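Local coordinates for protein probable arabinosyltransferase B (Mycobacterium tuberculosis H37Rv, PDB 7BVF) that transfers arabinose units to build the arabinan of cell-wall arabinogalactan, as a membrane-embedded arabinosyltransferase, at residues A[419-431]-A[455-469]. Sequence-based numbering, arbitrary orientation.
Sequences IERSMRYSRLTPA and LVAGGRPMLRILVRR
The guanidinium of Arg-468 meets Ser-426 with its edge. Ser-426 OG lies in the guanidinium plane and takes a nearly straight hydrogen bond from Arg-468 NH1 (3.1 Å, 170°). The same hydroxyl donates to the backbone O of Tyr-425. Arg-469 also brings an edge to this turn: Arg-469 NE and NH2 each lie 3.1 Å from Ser-426 O, in weak, bent bonds. Arg-469 NH2 has its stronger partner in Asp-243, with which it forms a salt bridge. The Arg-427 guanidinium has Arg-469 NH2 at its edge, the two planes 53° apart. Arg-427 also touches Asp-240 and Asp-243.

Next to the polar end, Ile-465 packs CG2 against the Ser-426 carbonyl and CD1 against CA of Met-423. Leu-428 CD2 meets Leu-466 CD2 at 3.8 Å, the side chains crossing at about a right angle. Met-462 is a knob among Ile-419, Ser-422, Met-423 and Ala-431. Its CG is anti to the backbone N (chi1 -167°); the bend at chi2 brings SD to Ala-431 CB, and that at chi3 turns CE to Ile-419 CG2. Met-423 CE lies on Pro-461 CG (3.5 Å) and beside CA of Gly-458, which has no side chain. Ile-419 CD1 abuts Leu-455 CD2 at 3.6 Å.

The end of helix 405-425 and the loop to helix 430-442 pack on helix 460-470 and the break at Gly-458 before it. Predicted transmembrane spans end close by, and cardiolipin touches Val-456 and Arg-460. Beside the apolar core, Arg-468 and Arg-469 fasten the turn after helix 405-425 to helix 460-470. Asp-240 and Asp-243 probably offset the charge of Arg-427 and Arg-469.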
loop_
_atom_site.group_PDB
_atom_site.type_symbol
_atom_site.label_atom_id
_atom_site.label_comp_id
_atom_site.label_asym_id
_atom_site.label_seq_id
_atom_site.Cartn_x
_atom_site.Cartn_y
_atom_site.Cartn_z
ATOM N N ILE A 419 15.038 24.000 31.895
ATOM C CA ILE A 419 16.462 23.802 31.636
ATOM C C ILE A 419 17.116 25.105 31.188
ATOM O O ILE A 419 18.206 25.467 31.656
ATOM C CB ILE A 419 16.664 22.683 30.603
ATOM C CG1 ILE A 419 16.498 21.321 31.264
ATOM C CG2 ILE A 419 18.025 22.783 29.972
ATOM C CD1 ILE A 419 16.880 20.186 30.375
ATOM N N GLU A 420 16.477 25.819 30.256
ATOM C CA GLU A 420 17.023 27.093 29.804
ATOM C C GLU A 420 17.011 28.144 30.902
ATOM O O GLU A 420 17.716 29.150 30.786
ATOM C CB GLU A 420 16.249 27.599 28.590
ATOM C CG GLU A 420 16.570 26.871 27.295
ATOM C CD GLU A 420 17.618 27.584 26.457
ATOM O OE1 GLU A 420 18.337 26.905 25.697
ATOM O OE2 GLU A 420 17.725 28.824 26.559
ATOM N N ARG A 421 16.217 27.947 31.951
ATOM C CA ARG A 421 16.274 28.816 33.118
ATOM C C ARG A 421 17.357 28.382 34.097
ATOM O O ARG A 421 17.992 29.226 34.735
ATOM C CB ARG A 421 14.914 28.839 33.816
ATOM C CG ARG A 421 14.886 29.614 35.109
ATOM C CD ARG A 421 13.466 29.993 35.467
ATOM N NE ARG A 421 12.884 30.891 34.477
ATOM C CZ ARG A 421 12.925 32.217 34.557
ATOM N NH1 ARG A 421 13.520 32.802 35.586
ATOM N NH2 ARG A 421 12.370 32.957 33.609
ATOM N N SER A 422 17.573 27.073 34.228
ATOM C CA SER A 422 18.669 26.574 35.048
ATOM C C SER A 422 20.003 27.096 34.546
ATOM O O SER A 422 20.816 27.603 35.324
ATOM C CB SER A 422 18.667 25.047 35.055
ATOM O OG SER A 422 19.768 24.544 35.784
ATOM N N MET A 423 20.246 26.987 33.243
ATOM C CA MET A 423 21.515 27.467 32.695
ATOM C C MET A 423 21.516 28.967 32.433
ATOM O O MET A 423 21.940 29.423 31.371
ATOM C CB MET A 423 21.846 26.692 31.422
ATOM C CG MET A 423 20.826 26.834 30.313
ATOM S SD MET A 423 21.340 26.049 28.781
ATOM C CE MET A 423 21.241 24.326 29.241
ATOM N N ARG A 424 21.080 29.760 33.408
ATOM C CA ARG A 424 21.101 31.212 33.294
ATOM C C ARG A 424 21.596 31.825 34.596
ATOM O O ARG A 424 22.175 32.914 34.600
ATOM C CB ARG A 424 19.715 31.738 32.933
ATOM C CG ARG A 424 19.647 33.236 32.761
ATOM C CD ARG A 424 18.241 33.744 32.992
ATOM N NE ARG A 424 17.278 33.055 32.142
ATOM C CZ ARG A 424 17.000 33.415 30.896
ATOM N NH1 ARG A 424 17.614 34.459 30.353
ATOM N NH2 ARG A 424 16.110 32.731 30.192
ATOM N N TYR A 425 21.372 31.124 35.707
ATOM C CA TYR A 425 21.918 31.504 37.001
ATOM C C TYR A 425 22.849 30.441 37.561
ATOM O O TYR A 425 23.287 30.560 38.711
ATOM C CB TYR A 425 20.798 31.783 38.006
ATOM C CG TYR A 425 19.588 32.469 37.421
ATOM C CD1 TYR A 425 19.658 33.780 36.976
ATOM C CD2 TYR A 425 18.371 31.809 37.328
ATOM C CE1 TYR A 425 18.555 34.412 36.445
ATOM C CE2 TYR A 425 17.262 32.435 36.799
ATOM C CZ TYR A 425 17.360 33.735 36.359
ATOM O OH TYR A 425 16.257 34.363 35.829
ATOM N N SER A 426 23.157 29.405 36.780
ATOM C CA SER A 426 24.011 28.300 37.213
ATOM C C SER A 426 23.450 27.620 38.460
ATOM O O SER A 426 24.185 27.293 39.393
ATOM C CB SER A 426 25.447 28.765 37.448
ATOM O OG SER A 426 25.616 29.228 38.774
ATOM N N ARG A 427 22.140 27.406 38.476
ATOM C CA ARG A 427 21.467 26.711 39.561
ATOM C C ARG A 427 21.117 25.291 39.137
ATOM O O ARG A 427 21.060 24.969 37.949
ATOM C CB ARG A 427 20.206 27.461 39.983
ATOM C CG ARG A 427 20.474 28.839 40.544
ATOM C CD ARG A 427 21.038 28.750 41.944
ATOM N NE ARG A 427 21.254 30.062 42.543
ATOM C CZ ARG A 427 20.291 30.819 43.056
ATOM N NH1 ARG A 427 20.585 31.997 43.584
ATOM N NH2 ARG A 427 19.034 30.403 43.039
ATOM N N LEU A 428 20.878 24.438 40.129
ATOM C CA LEU A 428 20.600 23.031 39.883
ATOM C C LEU A 428 19.181 22.620 40.245
ATOM O O LEU A 428 18.805 21.472 39.995
ATOM C CB LEU A 428 21.593 22.154 40.654
ATOM C CG LEU A 428 22.912 21.833 39.955
ATOM C CD1 LEU A 428 23.733 20.887 40.805
ATOM C CD2 LEU A 428 22.670 21.244 38.577
ATOM N N THR A 429 18.384 23.513 40.818
ATOM C CA THR A 429 17.039 23.142 41.238
ATOM C C THR A 429 16.095 23.021 40.040
ATOM O O THR A 429 15.361 22.028 39.948
ATOM C CB THR A 429 16.496 24.141 42.262
ATOM O OG1 THR A 429 17.401 24.228 43.366
ATOM C CG2 THR A 429 15.146 23.687 42.769
ATOM N N PRO A 430 16.058 23.988 39.112
ATOM C CA PRO A 430 15.250 23.766 37.903
ATOM C C PRO A 430 15.718 22.583 37.080
ATOM O O PRO A 430 14.893 21.919 36.442
ATOM C CB PRO A 430 15.386 25.088 37.134
ATOM C CG PRO A 430 16.480 25.823 37.781
ATOM C CD PRO A 430 16.533 25.380 39.182
ATOM N N ALA A 431 17.015 22.279 37.085
ATOM C CA ALA A 431 17.493 21.084 36.404
ATOM C C ALA A 431 17.107 19.803 37.131
ATOM O O ALA A 431 17.224 18.723 36.545
ATOM C CB ALA A 431 19.010 21.145 36.236
ATOM N N LEU A 455 15.914 17.331 27.504
ATOM C CA LEU A 455 16.991 17.114 28.464
ATOM C C LEU A 455 18.333 16.958 27.759
ATOM O O LEU A 455 19.354 17.465 28.236
ATOM C CB LEU A 455 16.696 15.884 29.317
ATOM C CG LEU A 455 15.646 15.995 30.419
ATOM C CD1 LEU A 455 15.274 14.617 30.909
ATOM C CD2 LEU A 455 16.171 16.828 31.562
ATOM N N VAL A 456 18.351 16.258 26.624
ATOM C CA VAL A 456 19.604 16.006 25.918
ATOM C C VAL A 456 20.108 17.274 25.240
ATOM O O VAL A 456 21.320 17.514 25.173
ATOM C CB VAL A 456 19.419 14.855 24.913
ATOM C CG1 VAL A 456 20.603 14.765 23.973
ATOM C CG2 VAL A 456 19.232 13.542 25.645
ATOM N N ALA A 457 19.196 18.108 24.733
ATOM C CA ALA A 457 19.596 19.337 24.053
ATOM C C ALA A 457 20.434 20.222 24.967
ATOM O O ALA A 457 21.596 20.520 24.673
ATOM C CB ALA A 457 18.359 20.085 23.560
ATOM N N GLY A 458 19.860 20.651 26.084
ATOM C CA GLY A 458 20.621 21.398 27.062
ATOM C C GLY A 458 21.446 20.481 27.938
ATOM O O GLY A 458 21.144 20.301 29.121
ATOM N N GLY A 459 22.484 19.882 27.362
ATOM C CA GLY A 459 23.307 18.940 28.094
ATOM C C GLY A 459 24.746 19.378 28.259
ATOM O O GLY A 459 25.386 19.043 29.257
ATOM N N ARG A 460 25.269 20.128 27.295
ATOM C CA ARG A 460 26.654 20.569 27.375
ATOM C C ARG A 460 26.817 21.766 28.309
ATOM O O ARG A 460 27.727 21.752 29.147
ATOM C CB ARG A 460 27.209 20.893 25.987
ATOM C CG ARG A 460 28.685 21.222 25.987
ATOM C CD ARG A 460 29.094 21.887 24.691
ATOM N NE ARG A 460 30.536 22.078 24.608
ATOM C CZ ARG A 460 31.133 22.865 23.720
ATOM N NH1 ARG A 460 30.409 23.537 22.837
ATOM N NH2 ARG A 460 32.453 22.980 23.717
ATOM N N PRO A 461 25.995 22.818 28.219
ATOM C CA PRO A 461 26.103 23.902 29.204
ATOM C C PRO A 461 25.477 23.579 30.551
ATOM O O PRO A 461 25.440 24.456 31.420
ATOM C CB PRO A 461 25.376 25.066 28.519
ATOM C CG PRO A 461 24.402 24.425 27.641
ATOM C CD PRO A 461 25.019 23.151 27.163
ATOM N N MET A 462 24.982 22.358 30.745
ATOM C CA MET A 462 24.568 21.890 32.061
ATOM C C MET A 462 25.682 21.141 32.775
ATOM O O MET A 462 25.734 21.136 34.012
ATOM C CB MET A 462 23.338 20.986 31.937
ATOM C CG MET A 462 22.638 20.703 33.250
ATOM S SD MET A 462 21.782 22.150 33.893
ATOM C CE MET A 462 20.748 22.563 32.497
ATOM N N LEU A 463 26.577 20.505 32.018
ATOM C CA LEU A 463 27.775 19.941 32.622
ATOM C C LEU A 463 28.674 21.030 33.183
ATOM O O LEU A 463 29.364 20.802 34.179
ATOM C CB LEU A 463 28.537 19.094 31.606
ATOM C CG LEU A 463 28.293 17.588 31.668
ATOM C CD1 LEU A 463 28.812 17.037 32.981
ATOM C CD2 LEU A 463 26.822 17.262 31.499
ATOM N N ARG A 464 28.674 22.215 32.573
ATOM C CA ARG A 464 29.440 23.324 33.125
ATOM C C ARG A 464 28.912 23.764 34.482
ATOM O O ARG A 464 29.643 24.409 35.239
ATOM C CB ARG A 464 29.429 24.506 32.159
ATOM C CG ARG A 464 29.970 24.188 30.780
ATOM C CD ARG A 464 30.481 25.444 30.098
ATOM N NE ARG A 464 30.876 25.197 28.716
ATOM C CZ ARG A 464 30.175 25.595 27.659
ATOM N NH1 ARG A 464 30.606 25.331 26.434
ATOM N NH2 ARG A 464 29.043 26.264 27.828
ATOM N N ILE A 465 27.665 23.439 34.804
ATOM C CA ILE A 465 27.107 23.741 36.116
ATOM C C ILE A 465 27.333 22.593 37.086
ATOM O O ILE A 465 27.723 22.806 38.237
ATOM C CB ILE A 465 25.608 24.075 35.989
ATOM C CG1 ILE A 465 25.386 25.121 34.900
ATOM C CG2 ILE A 465 25.065 24.566 37.312
ATOM C CD1 ILE A 465 23.936 25.394 34.623
ATOM N N LEU A 466 27.087 21.362 36.631
ATOM C CA LEU A 466 27.367 20.200 37.472
ATOM C C LEU A 466 28.820 20.174 37.921
ATOM O O LEU A 466 29.106 19.943 39.100
ATOM C CB LEU A 466 27.022 18.907 36.736
ATOM C CG LEU A 466 25.549 18.561 36.543
ATOM C CD1 LEU A 466 25.412 17.364 35.629
ATOM C CD2 LEU A 466 24.917 18.268 37.885
ATOM N N VAL A 467 29.753 20.430 37.004
ATOM C CA VAL A 467 31.171 20.349 37.335
ATOM C C VAL A 467 31.559 21.458 38.301
ATOM O O VAL A 467 32.236 21.217 39.305
ATOM C CB VAL A 467 32.019 20.398 36.054
ATOM C CG1 VAL A 467 33.450 20.761 36.385
ATOM C CG2 VAL A 467 31.955 19.068 35.330
ATOM N N ARG A 468 31.138 22.686 38.017
ATOM C CA ARG A 468 31.535 23.811 38.851
ATOM C C ARG A 468 30.805 23.850 40.186
ATOM O O ARG A 468 31.223 24.597 41.074
ATOM C CB ARG A 468 31.330 25.126 38.096
ATOM C CG ARG A 468 29.999 25.805 38.334
ATOM C CD ARG A 468 29.779 26.915 37.318
ATOM N NE ARG A 468 28.945 27.987 37.848
ATOM C CZ ARG A 468 29.422 29.122 38.348
ATOM N NH1 ARG A 468 28.593 30.047 38.810
ATOM N NH2 ARG A 468 30.731 29.331 38.387
ATOM N N ARG A 469 29.735 23.070 40.355
ATOM C CA ARG A 469 29.130 22.900 41.670
ATOM C C ARG A 469 29.656 21.675 42.403
ATOM O O ARG A 469 29.573 21.625 43.634
ATOM C CB ARG A 469 27.608 22.805 41.550
ATOM C CG ARG A 469 26.940 24.114 41.186
ATOM C CD ARG A 469 25.662 24.317 41.977
ATOM N NE ARG A 469 25.124 25.663 41.818
ATOM C CZ ARG A 469 25.520 26.712 42.526
ATOM N NH1 ARG A 469 26.464 26.573 43.445
ATOM N NH2 ARG A 469 24.977 27.900 42.316
#